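Local atomic coordinates of probable glutamine-binding lipoprotein GlnH (GLNBP) (Mycobacterium tuberculosis, PDB entry 6H20), a protein that binds amino acids, probably aspartate above all, outside the cell membrane and appears to regulate protein kinase G in the control of glutamate metabolism. Residues I100-K112 against V118-V132. Residues are numbered along the deposited sequence; the frame is centred on the assembly and turned at random.
Sequences ILSAAERVTALQK and VVKTMSITCERRKLV. With ASN (asparagine), chain B.
The guanidinium of R106 is covered on one face by CG of M122 and NH1 of R128; on the opposite face A103 CB lies 3.6 Å above the plane, toward the rim. Oxygens line its edge. There R106 NH1 divides its hydrogens between K120 O and OD1 of the bound asparagine, 2.8 Å each; K120 O lies close to the guanidinium plane. R106 NH2 donates to the asparagine O at 3.0 Å, and NE, less flatly, to A103 O. The bend at chi3 (-70°) brings the head to these acceptors, and bonds from all three nitrogens restrain its rotation. R128 comes in extended, its plane turned 68° from that of R106, and presents its edge to the ligand carboxylate: R128 NH1 reaches OXT at 2.8 Å, nearly straight, and NH2 reaches O. The two NH2 groups thus converge on one carboxylate oxygen, whose negative charge probably offsets their closeness. NH1 of R128 also donates to S123 O, which helps position it. T121 O and S123 OG receive the ligand ammonium, and T121 OG1 donates to OD1.

Behind this polar front, helix 106-111 packs against the chain running from the end of strand 117-118 through the ligand-binding turn to V132. M122, with CG anti to the backbone N (chi1 -164°), runs out straight until its CE meets R106 CB and, at 3.9 Å, CG2 of V107. K120 crosses the R106 chain with its methylenes, its amine going to D58. V118 CG2 presses on L110 CG at 3.7 Å, and V132 CG1 on L110 CB.

T171 and D209, outside the two segments, also hydrogen-bond the asparagine. Arginine and backbone N-H donors gripping the alpha-carboxylate, here R128, R106 and S123 N, characterise amino-acid binding in family 3 solute-binding proteins.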
ATOM      1  N   ILE A 100      13.413  -1.918  -5.902  1.00 20.60           N
ATOM      2  CA  ILE A 100      12.840  -2.715  -4.823  1.00 21.12           C
ATOM      3  C   ILE A 100      13.053  -1.992  -3.499  1.00 23.93           C
ATOM      4  O   ILE A 100      14.192  -1.706  -3.111  1.00 26.23           O
ATOM      5  CB  ILE A 100      13.443  -4.126  -4.797  1.00 24.17           C
ATOM      6  CG1 ILE A 100      13.288  -4.793  -6.168  1.00 26.38           C
ATOM      7  CG2 ILE A 100      12.825  -4.954  -3.679  1.00 25.31           C
ATOM      8  CD1 ILE A 100      11.876  -5.005  -6.621  1.00 30.20           C
ATOM      9  N   LEU A 101      11.953  -1.695  -2.804  1.00 22.67           N
ATOM     10  CA  LEU A 101      11.957  -0.908  -1.580  1.00 25.42           C
ATOM     11  C   LEU A 101      11.069  -1.599  -0.558  1.00 23.20           C
ATOM     12  O   LEU A 101      10.007  -2.115  -0.913  1.00 25.94           O
ATOM     13  CB  LEU A 101      11.320   0.477  -1.836  1.00 31.55           C
ATOM     14  CG  LEU A 101      11.926   1.476  -2.816  1.00 33.71           C
ATOM     15  CD1 LEU A 101      10.989   2.644  -2.985  1.00 29.53           C
ATOM     16  CD2 LEU A 101      13.283   1.947  -2.323  1.00 35.11           C
ATOM     17  N   SER A 102      11.486  -1.588   0.710  1.00 21.74           N
ATOM     18  CA  SER A 102      10.583  -2.037   1.761  1.00 23.93           C
ATOM     19  C   SER A 102       9.617  -0.914   2.154  1.00 21.46           C
ATOM     20  O   SER A 102       9.761   0.246   1.744  1.00 21.78           O
ATOM     21  CB  SER A 102      11.360  -2.478   2.992  1.00 22.35           C
ATOM     22  OG  SER A 102      11.971  -1.362   3.614  1.00 24.77           O
ATOM     23  N   ALA A 103       8.608  -1.281   2.953  1.00 21.39           N
ATOM     24  CA  ALA A 103       7.641  -0.304   3.445  1.00 18.28           C
ATOM     25  C   ALA A 103       8.333   0.834   4.176  1.00 22.76           C
ATOM     26  O   ALA A 103       7.950   2.006   4.044  1.00 24.94           O
ATOM     27  CB  ALA A 103       6.633  -0.994   4.374  1.00 20.57           C
ATOM     28  N   ALA A 104       9.377   0.511   4.936  1.00 20.29           N
ATOM     29  CA  ALA A 104      10.089   1.508   5.717  1.00 22.24           C
ATOM     30  C   ALA A 104      10.950   2.423   4.862  1.00 26.34           C
ATOM     31  O   ALA A 104      11.478   3.404   5.393  1.00 31.73           O
ATOM     32  CB  ALA A 104      10.961   0.797   6.759  1.00 24.88           C
ATOM     33  N   GLU A 105      11.119   2.130   3.569  1.00 24.20           N
ATOM     34  CA  GLU A 105      11.962   2.927   2.679  1.00 23.88           C
ATOM     35  C   GLU A 105      11.184   3.750   1.660  1.00 24.23           C
ATOM     36  O   GLU A 105      11.805   4.431   0.838  1.00 26.10           O
ATOM     37  CB  GLU A 105      12.942   2.019   1.924  1.00 27.57           C
ATOM     38  CG  GLU A 105      13.946   1.295   2.814  1.00 27.94           C
ATOM     39  CD  GLU A 105      14.665   0.138   2.123  1.00 30.64           C
ATOM     40  OE1 GLU A 105      14.127  -0.463   1.170  1.00 30.74           O
ATOM     41  OE2 GLU A 105      15.790  -0.194   2.557  1.00 36.49           O
ATOM     42  N   ARG A 106       9.850   3.689   1.666  1.00 20.54           N
ATOM     43  CA  ARG A 106       9.083   4.399   0.643  1.00 21.22           C
ATOM     44  C   ARG A 106       9.289   5.908   0.719  1.00 23.43           C
ATOM     45  O   ARG A 106       9.463   6.563  -0.311  1.00 24.89           O
ATOM     46  CB  ARG A 106       7.596   4.074   0.789  1.00 19.05           C
ATOM     47  CG  ARG A 106       7.265   2.634   0.466  1.00 17.09           C
ATOM     48  CD  ARG A 106       5.782   2.321   0.779  1.00 18.35           C
ATOM     49  NE  ARG A 106       5.547   2.318   2.224  1.00 17.69           N
ATOM     50  CZ  ARG A 106       4.411   1.901   2.790  1.00 18.24           C
ATOM     51  NH1 ARG A 106       3.408   1.473   2.027  1.00 18.95           N
ATOM     52  NH2 ARG A 106       4.278   1.911   4.113  1.00 18.90           N
ATOM     53  N   VAL A 107       9.264   6.480   1.926  1.00 22.19           N
ATOM     54  CA  VAL A 107       9.415   7.929   2.048  1.00 23.09           C
ATOM     55  C   VAL A 107      10.827   8.357   1.665  1.00 23.83           C
ATOM     56  O   VAL A 107      11.016   9.338   0.931  1.00 24.35           O
ATOM     57  CB  VAL A 107       9.024   8.407   3.459  1.00 25.98           C
ATOM     58  CG1 VAL A 107       9.562   9.818   3.722  1.00 27.32           C
ATOM     59  CG2 VAL A 107       7.515   8.367   3.624  1.00 25.17           C
ATOM     60  N   THR A 108      11.839   7.624   2.141  1.00 26.02           N
ATOM     61  CA  THR A 108      13.219   8.020   1.874  1.00 26.55           C
ATOM     62  C   THR A 108      13.537   7.985   0.386  1.00 25.26           C
ATOM     63  O   THR A 108      14.205   8.885  -0.129  1.00 26.61           O
ATOM     64  CB  THR A 108      14.187   7.127   2.653  1.00 29.78           C
ATOM     65  OG1 THR A 108      13.973   7.315   4.054  1.00 40.71           O
ATOM     66  CG2 THR A 108      15.621   7.503   2.326  1.00 35.95           C
ATOM     67  N   ALA A 109      13.069   6.963  -0.332  1.00 25.51           N
ATOM     68  CA  ALA A 109      13.361   6.907  -1.761  1.00 26.97           C
ATOM     69  C   ALA A 109      12.769   8.096  -2.493  1.00 28.27           C
ATOM     70  O   ALA A 109      13.368   8.597  -3.448  1.00 26.60           O
ATOM     71  CB  ALA A 109      12.849   5.599  -2.356  1.00 25.76           C
ATOM     72  N   LEU A 110      11.600   8.564  -2.059  1.00 24.40           N
ATOM     73  CA  LEU A 110      11.002   9.739  -2.681  1.00 22.12           C
ATOM     74  C   LEU A 110      11.776  11.002  -2.324  1.00 29.01           C
ATOM     75  O   LEU A 110      12.032  11.847  -3.194  1.00 30.37           O
ATOM     76  CB  LEU A 110       9.535   9.832  -2.265  1.00 21.45           C
ATOM     77  CG  LEU A 110       8.650   8.747  -2.873  1.00 21.89           C
ATOM     78  CD1 LEU A 110       7.300   8.695  -2.167  1.00 20.74           C
ATOM     79  CD2 LEU A 110       8.481   9.002  -4.354  1.00 20.89           C
ATOM     80  N   GLN A 111      12.162  11.139  -1.053  1.00 25.45           N
ATOM     81  CA  GLN A 111      12.930  12.306  -0.622  1.00 28.54           C
ATOM     82  C   GLN A 111      14.253  12.409  -1.372  1.00 28.81           C
ATOM     83  O   GLN A 111      14.701  13.516  -1.716  1.00 30.97           O
ATOM     84  CB  GLN A 111      13.192  12.206   0.878  1.00 31.50           C
ATOM     85  CG  GLN A 111      11.989  12.519   1.751  1.00 29.89           C
ATOM     86  CD  GLN A 111      12.311  12.395   3.225  1.00 29.90           C
ATOM     87  OE1 GLN A 111      12.862  11.386   3.664  1.00 33.62           O
ATOM     88  NE2 GLN A 111      11.977  13.423   3.999  1.00 35.15           N
ATOM     89  N   LYS A 112      14.892  11.272  -1.636  1.00 30.04           N
ATOM     90  CA  LYS A 112      16.190  11.228  -2.299  1.00 31.14           C
ATOM     91  C   LYS A 112      16.069  11.182  -3.814  1.00 33.15           C
ATOM     92  O   LYS A 112      17.083  11.020  -4.495  1.00 35.44           O
ATOM     93  CB  LYS A 112      16.993  10.014  -1.825  1.00 30.99           C
ATOM     94  CG  LYS A 112      17.439  10.058  -0.380  1.00 36.31           C
ATOM     95  CD  LYS A 112      18.100   8.740  -0.000  1.00 37.54           C
ATOM     96  CE  LYS A 112      19.201   8.930   1.027  1.00 47.11           C
ATOM     97  NZ  LYS A 112      18.740   9.700   2.215  1.00 51.04           N
ATOM     98  N   VAL A 118       6.197   5.969  -6.044  1.00 15.67           N
ATOM     99  CA  VAL A 118       6.023   4.747  -5.258  1.00 15.48           C
ATOM    100  C   VAL A 118       4.578   4.313  -5.447  1.00 16.13           C
ATOM    101  O   VAL A 118       3.654   5.100  -5.209  1.00 16.16           O
ATOM    102  CB  VAL A 118       6.325   4.981  -3.771  1.00 17.80           C
ATOM    103  CG1 VAL A 118       5.856   3.793  -2.923  1.00 17.80           C
ATOM    104  CG2 VAL A 118       7.822   5.219  -3.551  1.00 19.24           C
ATOM    105  N   VAL A 119       4.376   3.089  -5.907  1.00 15.68           N
ATOM    106  CA  VAL A 119       3.049   2.474  -5.955  1.00 14.27           C
ATOM    107  C   VAL A 119       3.199   1.193  -5.150  1.00 14.26           C
ATOM    108  O   VAL A 119       3.610   0.147  -5.673  1.00 15.67           O
ATOM    109  CB  VAL A 119       2.550   2.199  -7.376  1.00 15.70           C
ATOM    110  CG1 VAL A 119       1.057   1.850  -7.350  1.00 15.07           C
ATOM    111  CG2 VAL A 119       2.777   3.417  -8.291  1.00 15.95           C
ATOM    112  N   LYS A 120       2.957   1.300  -3.845  1.00 14.18           N
ATOM    113  CA  LYS A 120       3.196   0.189  -2.928  1.00 14.65           C
ATOM    114  C   LYS A 120       2.292   0.366  -1.726  1.00 13.59           C
ATOM    115  O   LYS A 120       2.747   0.766  -0.646  1.00 16.11           O
ATOM    116  CB  LYS A 120       4.671   0.135  -2.508  1.00 18.93           C
ATOM    117  CG  LYS A 120       5.012  -1.186  -1.807  1.00 21.27           C
ATOM    118  CD  LYS A 120       6.236  -1.050  -0.918  1.00 22.62           C
ATOM    119  CE  LYS A 120       6.591  -2.353  -0.200  1.00 27.45           C
ATOM    120  NZ  LYS A 120       5.424  -3.129   0.308  1.00 29.22           N
ATOM    121  N   THR A 121       1.006   0.088  -1.936  1.00 13.42           N
ATOM    122  CA  THR A 121      -0.042   0.155  -0.914  1.00 14.15           C
ATOM    123  C   THR A 121       0.148   1.325   0.058  1.00 13.64           C
ATOM    124  O   THR A 121       0.037   1.173   1.272  1.00 16.36           O
ATOM    125  CB  THR A 121      -0.182  -1.189  -0.162  1.00 14.43           C
ATOM    126  OG1 THR A 121       1.037  -1.524   0.533  1.00 15.97           O
ATOM    127  CG2 THR A 121      -0.525  -2.320  -1.134  1.00 16.99           C
ATOM    128  N   MET A 122       0.437   2.514  -0.465  1.00 14.43           N
ATOM    129  CA  MET A 122       0.975   3.565   0.395  1.00 14.80           C
ATOM    130  C   MET A 122      -0.159   4.429   0.926  1.00 17.31           C
ATOM    131  O   MET A 122      -0.686   5.289   0.211  1.00 16.15           O
ATOM    132  CB  MET A 122       2.023   4.404  -0.331  1.00 14.50           C
ATOM    133  CG  MET A 122       2.853   5.234   0.626  1.00 15.15           C
ATOM    134  SD  MET A 122       4.196   6.020  -0.250  1.00 18.34           S
ATOM    135  CE  MET A 122       4.983   6.870   1.109  1.00 18.31           C
ATOM    136  N   SER A 123      -0.527   4.210   2.191  1.00 14.75           N
ATOM    137  CA  SER A 123      -1.598   4.998   2.794  1.00 14.73           C
ATOM    138  C   SER A 123      -1.213   6.467   2.888  1.00 15.20           C
ATOM    139  O   SER A 123      -0.104   6.825   3.302  1.00 16.23           O
ATOM    140  CB  SER A 123      -1.925   4.486   4.189  1.00 16.91           C
ATOM    141  OG  SER A 123      -2.437   3.178   4.097  1.00 14.88           O
ATOM    142  N   ILE A 124      -2.157   7.318   2.515  1.00 15.43           N
ATOM    143  CA  ILE A 124      -1.973   8.763   2.555  1.00 16.29           C
ATOM    144  C   ILE A 124      -2.278   9.224   3.973  1.00 17.49           C
ATOM    145  O   ILE A 124      -3.400   9.045   4.460  1.00 19.65           O
ATOM    146  CB  ILE A 124      -2.923   9.443   1.563  1.00 14.33           C
ATOM    147  CG1 ILE A 124      -2.676   8.991   0.120  1.00 15.61           C
ATOM    148  CG2 ILE A 124      -2.813  10.977   1.667  1.00 18.17           C
ATOM    149  CD1 ILE A 124      -3.909   9.211  -0.805  1.00 18.80           C
ATOM    150  N   THR A 125      -1.293   9.825   4.636  1.00 18.76           N
ATOM    151  CA  THR A 125      -1.478  10.323   5.995  1.00 19.94           C
ATOM    152  C   THR A 125      -0.939  11.745   6.103  1.00 21.84           C
ATOM    153  O   THR A 125      -0.107  12.184   5.304  1.00 20.98           O
ATOM    154  CB  THR A 125      -0.772   9.452   7.052  1.00 20.19           C
ATOM    155  OG1 THR A 125       0.648   9.584   6.911  1.00 22.17           O
ATOM    156  CG2 THR A 125      -1.183   7.971   6.915  1.00 18.94           C
ATOM    157  N   CYS A 126      -1.393  12.448   7.139  1.00 23.36           N
ATOM    158  CA  CYS A 126      -0.906  13.804   7.363  1.00 25.02           C
ATOM    159  C   CYS A 126       0.581  13.816   7.692  1.00 25.32           C
ATOM    160  O   CYS A 126       1.324  14.678   7.204  1.00 26.56           O
ATOM    161  CB  CYS A 126      -1.718  14.469   8.466  1.00 31.78           C
ATOM    162  SG  CYS A 126      -3.374  14.900   7.905  1.00 43.50           S
ATOM    163  N   GLU A 127       1.040  12.868   8.514  1.00 26.30           N
ATOM    164  CA  GLU A 127       2.464  12.816   8.829  1.00 27.63           C
ATOM    165  C   GLU A 127       3.297  12.570   7.577  1.00 25.14           C
ATOM    166  O   GLU A 127       4.342  13.203   7.383  1.00 27.01           O
ATOM    167  CB  GLU A 127       2.743  11.742   9.883  1.00 29.65           C
ATOM    168  CG  GLU A 127       2.467  12.190  11.309  1.00 39.11           C
ATOM    169  CD  GLU A 127       3.165  13.493  11.667  1.00 47.66           C
ATOM    170  OE1 GLU A 127       2.463  14.499  11.903  1.00 51.61           O
ATOM    171  OE2 GLU A 127       4.414  13.511  11.713  1.00 50.25           O
ATOM    172  N   ARG A 128       2.843  11.669   6.698  1.00 21.48           N
ATOM    173  CA  ARG A 128       3.605  11.427   5.476  1.00 19.14           C
ATOM    174  C   ARG A 128       3.552  12.623   4.540  1.00 22.02           C
ATOM    175  O   ARG A 128       4.517  12.884   3.816  1.00 23.63           O
ATOM    176  CB  ARG A 128       3.111  10.159   4.774  1.00 17.93           C
ATOM    177  CG  ARG A 128       3.504   8.896   5.509  1.00 18.01           C
ATOM    178  CD  ARG A 128       2.786   7.686   4.942  1.00 16.99           C
ATOM    179  NE  ARG A 128       3.191   6.486   5.675  1.00 17.34           N
ATOM    180  CZ  ARG A 128       2.724   5.269   5.416  1.00 15.54           C
ATOM    181  NH1 ARG A 128       1.845   5.093   4.434  1.00 17.14           N
ATOM    182  NH2 ARG A 128       3.154   4.224   6.121  1.00 18.02           N
ATOM    183  N   ARG A 129       2.448  13.366   4.554  1.00 22.07           N
ATOM    184  CA  ARG A 129       2.329  14.534   3.691  1.00 21.68           C
ATOM    185  C   ARG A 129       3.269  15.666   4.083  1.00 28.17           C
ATOM    186  O   ARG A 129       3.485  16.576   3.272  1.00 28.92           O
ATOM    187  CB  ARG A 129       0.883  15.009   3.660  1.00 22.80           C
ATOM    188  CG  ARG A 129       0.096  14.356   2.548  1.00 23.39           C
ATOM    189  CD  ARG A 129      -1.106  15.192   2.153  1.00 27.04           C
ATOM    190  NE  ARG A 129      -1.733  14.759   0.904  1.00 28.65           N
ATOM    191  CZ  ARG A 129      -1.283  15.061  -0.313  1.00 25.15           C
ATOM    192  NH1 ARG A 129      -0.182  15.788  -0.461  1.00 27.06           N
ATOM    193  NH2 ARG A 129      -1.938  14.640  -1.387  1.00 25.71           N
ATOM    194  N   LYS A 130       3.820  15.640   5.298  1.00 26.86           N
ATOM    195  CA  LYS A 130       4.868  16.593   5.654  1.00 26.68           C
ATOM    196  C   LYS A 130       6.158  16.318   4.893  1.00 30.76           C
ATOM    197  O   LYS A 130       7.012  17.209   4.788  1.00 33.38           O
ATOM    198  CB  LYS A 130       5.168  16.506   7.153  1.00 32.09           C
ATOM    199  CG  LYS A 130       4.041  16.960   8.066  1.00 34.73           C
ATOM    200  CD  LYS A 130       4.401  16.729   9.528  1.00 37.47           C
ATOM    201  CE  LYS A 130       3.250  17.105  10.441  1.00 41.02           C
ATOM    202  NZ  LYS A 130       3.635  18.108  11.465  1.00 44.93           N
ATOM    203  N   LEU A 131       6.319  15.103   4.370  1.00 24.33           N
ATOM    204  CA  LEU A 131       7.565  14.644   3.775  1.00 27.67           C
ATOM    205  C   LEU A 131       7.480  14.328   2.289  1.00 27.22           C
ATOM    206  O   LEU A 131       8.484  14.477   1.591  1.00 26.18           O
ATOM    207  CB  LEU A 131       8.073  13.391   4.508  1.00 29.31           C
ATOM    208  CG  LEU A 131       8.202  13.536   6.020  1.00 29.00           C
ATOM    209  CD1 LEU A 131       8.554  12.196   6.648  1.00 30.14           C
ATOM    210  CD2 LEU A 131       9.255  14.587   6.351  1.00 33.21           C
ATOM    211  N   VAL A 132       6.332  13.858   1.791  1.00 22.95           N
ATOM    212  CA  VAL A 132       6.172  13.508   0.387  1.00 19.29           C
ATOM    213  C   VAL A 132       4.811  13.995  -0.091  1.00 21.34           C
ATOM    214  O   VAL A 132       3.934  14.340   0.702  1.00 21.48           O
ATOM    215  CB  VAL A 132       6.290  11.987   0.140  1.00 22.48           C
ATOM    216  CG1 VAL A 132       7.634  11.464   0.635  1.00 24.73           C
ATOM    217  CG2 VAL A 132       5.140  11.235   0.820  1.00 22.59           C
TER
HETATM  218  N   ASN B 401      -0.955   0.627   3.758  1.00 15.01           N
HETATM  219  CA  ASN B 401      -0.145   0.487   4.967  1.00 14.26           C
HETATM  220  C   ASN B 401       0.914   1.574   4.992  1.00 15.65           C
HETATM  221  O   ASN B 401       1.857   1.514   5.803  1.00 14.72           O
HETATM  222  CB  ASN B 401       0.499  -0.899   5.034  1.00 15.45           C
HETATM  223  CG  ASN B 401       1.544  -1.111   3.968  1.00 16.10           C
HETATM  224  OD1 ASN B 401       1.615  -0.393   2.975  1.00 17.19           O
HETATM  225  ND2 ASN B 401       2.393  -2.088   4.189  1.00 15.55           N
HETATM  226  OXT ASN B 401       0.815   2.522   4.183  1.00 15.29           O
HETATM  227  O   HOH W   1      10.770  15.703   2.551  1.00 46.80           O